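Local coordinates for protein meso-diaminopimelate dehydrogenase (Clostridium tetani, PDB 3WGY) that probably catalyses the reversible NADP-dependent oxidative deamination of meso-diaminopimelate, and is seen here as an engineered variant with bound 4-methyl-2-oxovalerate, at residues Leu130-Gly135 with Gly142-Phe147. The protein carries 6 engineered substitutions. Residues are numbered along the deposited sequence; the frame is centred on the assembly and turned at random.
Sequences LNRLLG and GKTHTF
Thr144 and Thr146, two residues apart on strand 142-147, turn their side chains toward helix 123-138, and both meet Arg132; the intervening His145 points away. At Thr144 the backbones come nearest, with CA 6.7 Å from the CA of Arg132. Methyl CG2 of Thr144 lies 4.3 Å from CG of Arg132, a loose van der Waals contact. OG1 of Thr144 donates to a water at a short 2.5 Å, and that water donates in turn to O of Arg132 at 3.1 Å, while NH1 of Arg255, on the neighbouring strand 249-258, hydrogen-bonds the same OG1. At Thr146 the link is direct: NE of Arg132 donates to OG1 of Thr146 over 3.3 Å, the N-H...O angle being 155° and the hydroxyl only 9° out of the guanidinium plane. With CG anti to the carbonyl carbon (chi1 -65°) and the chain extended from CG to NE, NE of Arg132 reaches the strand, and the two side chains cross at about a right angle. The guanidinium's main polar partner is Asp124, in a salt bridge through NH2, and Val253 touches both Arg132 and Thr146. The arrangement is an alpha-beta unit: helix 123-138 leads by a short connection into edge strand 142-147 and packs on one face of its antiparallel sheet.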
loop_
_atom_site.group_PDB
_atom_site.type_symbol
_atom_site.label_atom_id
_atom_site.label_comp_id
_atom_site.label_asym_id
_atom_site.label_seq_id
_atom_site.Cartn_x
_atom_site.Cartn_y
_atom_site.Cartn_z
ATOM N N LEU B 130 -5.988 3.654 -3.333
ATOM C CA LEU B 130 -5.025 4.098 -2.330
ATOM C C LEU B 130 -3.612 4.062 -2.885
ATOM O O LEU B 130 -2.816 4.969 -2.634
ATOM C CB LEU B 130 -5.087 3.205 -1.088
ATOM C CG LEU B 130 -6.277 3.386 -0.144
ATOM C CD1 LEU B 130 -6.441 2.145 0.732
ATOM C CD2 LEU B 130 -6.056 4.661 0.705
ATOM N N ASN B 131 -3.297 3.009 -3.633
ATOM C CA ASN B 131 -1.964 2.884 -4.179
ATOM C C ASN B 131 -1.667 3.813 -5.336
ATOM O O ASN B 131 -0.510 4.184 -5.532
ATOM C CB ASN B 131 -1.657 1.426 -4.534
ATOM C CG ASN B 131 -1.308 0.610 -3.297
ATOM O OD1 ASN B 131 -2.180 0.052 -2.631
ATOM N ND2 ASN B 131 -0.034 0.577 -2.965
ATOM N N ARG B 132 -2.685 4.198 -6.104
ATOM C CA ARG B 132 -2.441 5.157 -7.188
ATOM C C ARG B 132 -2.094 6.465 -6.469
ATOM O O ARG B 132 -1.138 7.153 -6.817
ATOM C CB ARG B 132 -3.696 5.380 -8.043
ATOM C CG ARG B 132 -4.180 4.176 -8.832
ATOM C CD ARG B 132 -5.448 4.526 -9.624
ATOM N NE ARG B 132 -6.157 3.324 -10.045
ATOM C CZ ARG B 132 -7.304 2.902 -9.523
ATOM N NH1 ARG B 132 -7.909 3.574 -8.556
ATOM N NH2 ARG B 132 -7.837 1.783 -9.964
ATOM N N LEU B 133 -2.879 6.786 -5.446
ATOM C CA LEU B 133 -2.678 7.998 -4.663
ATOM C C LEU B 133 -1.289 8.041 -4.041
ATOM O O LEU B 133 -0.552 9.018 -4.193
ATOM C CB LEU B 133 -3.737 8.096 -3.560
ATOM C CG LEU B 133 -3.587 9.300 -2.624
ATOM C CD1 LEU B 133 -3.462 10.591 -3.442
ATOM C CD2 LEU B 133 -4.785 9.358 -1.673
ATOM N N LEU B 134 -0.940 6.971 -3.335
ATOM C CA LEU B 134 0.366 6.872 -2.699
ATOM C C LEU B 134 1.464 7.090 -3.734
ATOM O O LEU B 134 2.400 7.855 -3.516
ATOM C CB LEU B 134 0.541 5.483 -2.070
ATOM C CG LEU B 134 1.813 5.286 -1.255
ATOM C CD1 LEU B 134 1.785 6.268 -0.086
ATOM C CD2 LEU B 134 1.903 3.815 -0.768
ATOM N N GLY B 135 1.336 6.412 -4.870
ATOM C CA GLY B 135 2.338 6.520 -5.909
ATOM C C GLY B 135 2.576 7.931 -6.417
ATOM O O GLY B 135 3.722 8.385 -6.495
ATOM N N GLY B 142 6.410 11.339 -12.599
ATOM C CA GLY B 142 6.443 9.967 -13.061
ATOM C C GLY B 142 5.098 9.589 -13.647
ATOM O O GLY B 142 4.243 10.457 -13.852
ATOM N N LYS B 143 4.897 8.302 -13.907
ATOM C CA LYS B 143 3.651 7.826 -14.491
ATOM C C LYS B 143 3.020 6.690 -13.697
ATOM O O LYS B 143 3.724 5.865 -13.117
ATOM C CB LYS B 143 3.907 7.351 -15.929
ATOM C CG LYS B 143 4.408 8.443 -16.881
ATOM C CD LYS B 143 4.643 7.911 -18.292
ATOM C CE LYS B 143 5.109 9.011 -19.258
ATOM N NZ LYS B 143 4.081 10.083 -19.460
ATOM N N THR B 144 1.691 6.654 -13.656
ATOM C CA THR B 144 0.997 5.584 -12.954
ATOM C C THR B 144 0.405 4.643 -13.983
ATOM O O THR B 144 -0.138 5.084 -14.998
ATOM C CB THR B 144 -0.165 6.096 -12.088
ATOM O OG1 THR B 144 0.326 7.043 -11.136
ATOM C CG2 THR B 144 -0.817 4.937 -11.357
ATOM N N HIS B 145 0.501 3.347 -13.713
ATOM C CA HIS B 145 -0.034 2.345 -14.611
ATOM C C HIS B 145 -0.861 1.312 -13.849
ATOM O O HIS B 145 -0.335 0.610 -12.981
ATOM C CB HIS B 145 1.106 1.635 -15.338
ATOM C CG HIS B 145 1.930 2.537 -16.205
ATOM N ND1 HIS B 145 1.393 3.246 -17.260
ATOM C CD2 HIS B 145 3.252 2.827 -16.189
ATOM C CE1 HIS B 145 2.349 3.933 -17.857
ATOM N NE2 HIS B 145 3.486 3.697 -17.228
ATOM N N THR B 146 -2.152 1.227 -14.157
ATOM C CA THR B 146 -2.998 0.235 -13.517
ATOM C C THR B 146 -3.381 -0.814 -14.558
ATOM O O THR B 146 -3.795 -0.480 -15.672
ATOM C CB THR B 146 -4.298 0.834 -12.933
ATOM O OG1 THR B 146 -3.981 1.886 -12.015
ATOM C CG2 THR B 146 -5.070 -0.233 -12.180
ATOM N N PHE B 147 -3.218 -2.079 -14.196
ATOM C CA PHE B 147 -3.566 -3.195 -15.078
ATOM C C PHE B 147 -4.564 -4.059 -14.318
ATOM O O PHE B 147 -4.452 -4.215 -13.102
ATOM C CB PHE B 147 -2.337 -4.043 -15.410
ATOM C CG PHE B 147 -1.287 -3.332 -16.222
ATOM C CD1 PHE B 147 -0.530 -2.314 -15.671
ATOM C CD2 PHE B 147 -1.023 -3.724 -17.532
ATOM C CE1 PHE B 147 0.484 -1.694 -16.404
ATOM C CE2 PHE B 147 -0.010 -3.111 -18.275
ATOM C CZ PHE B 147 0.744 -2.096 -17.707
HETATM O O HOH W 1 -1.402 8.150 -9.748
#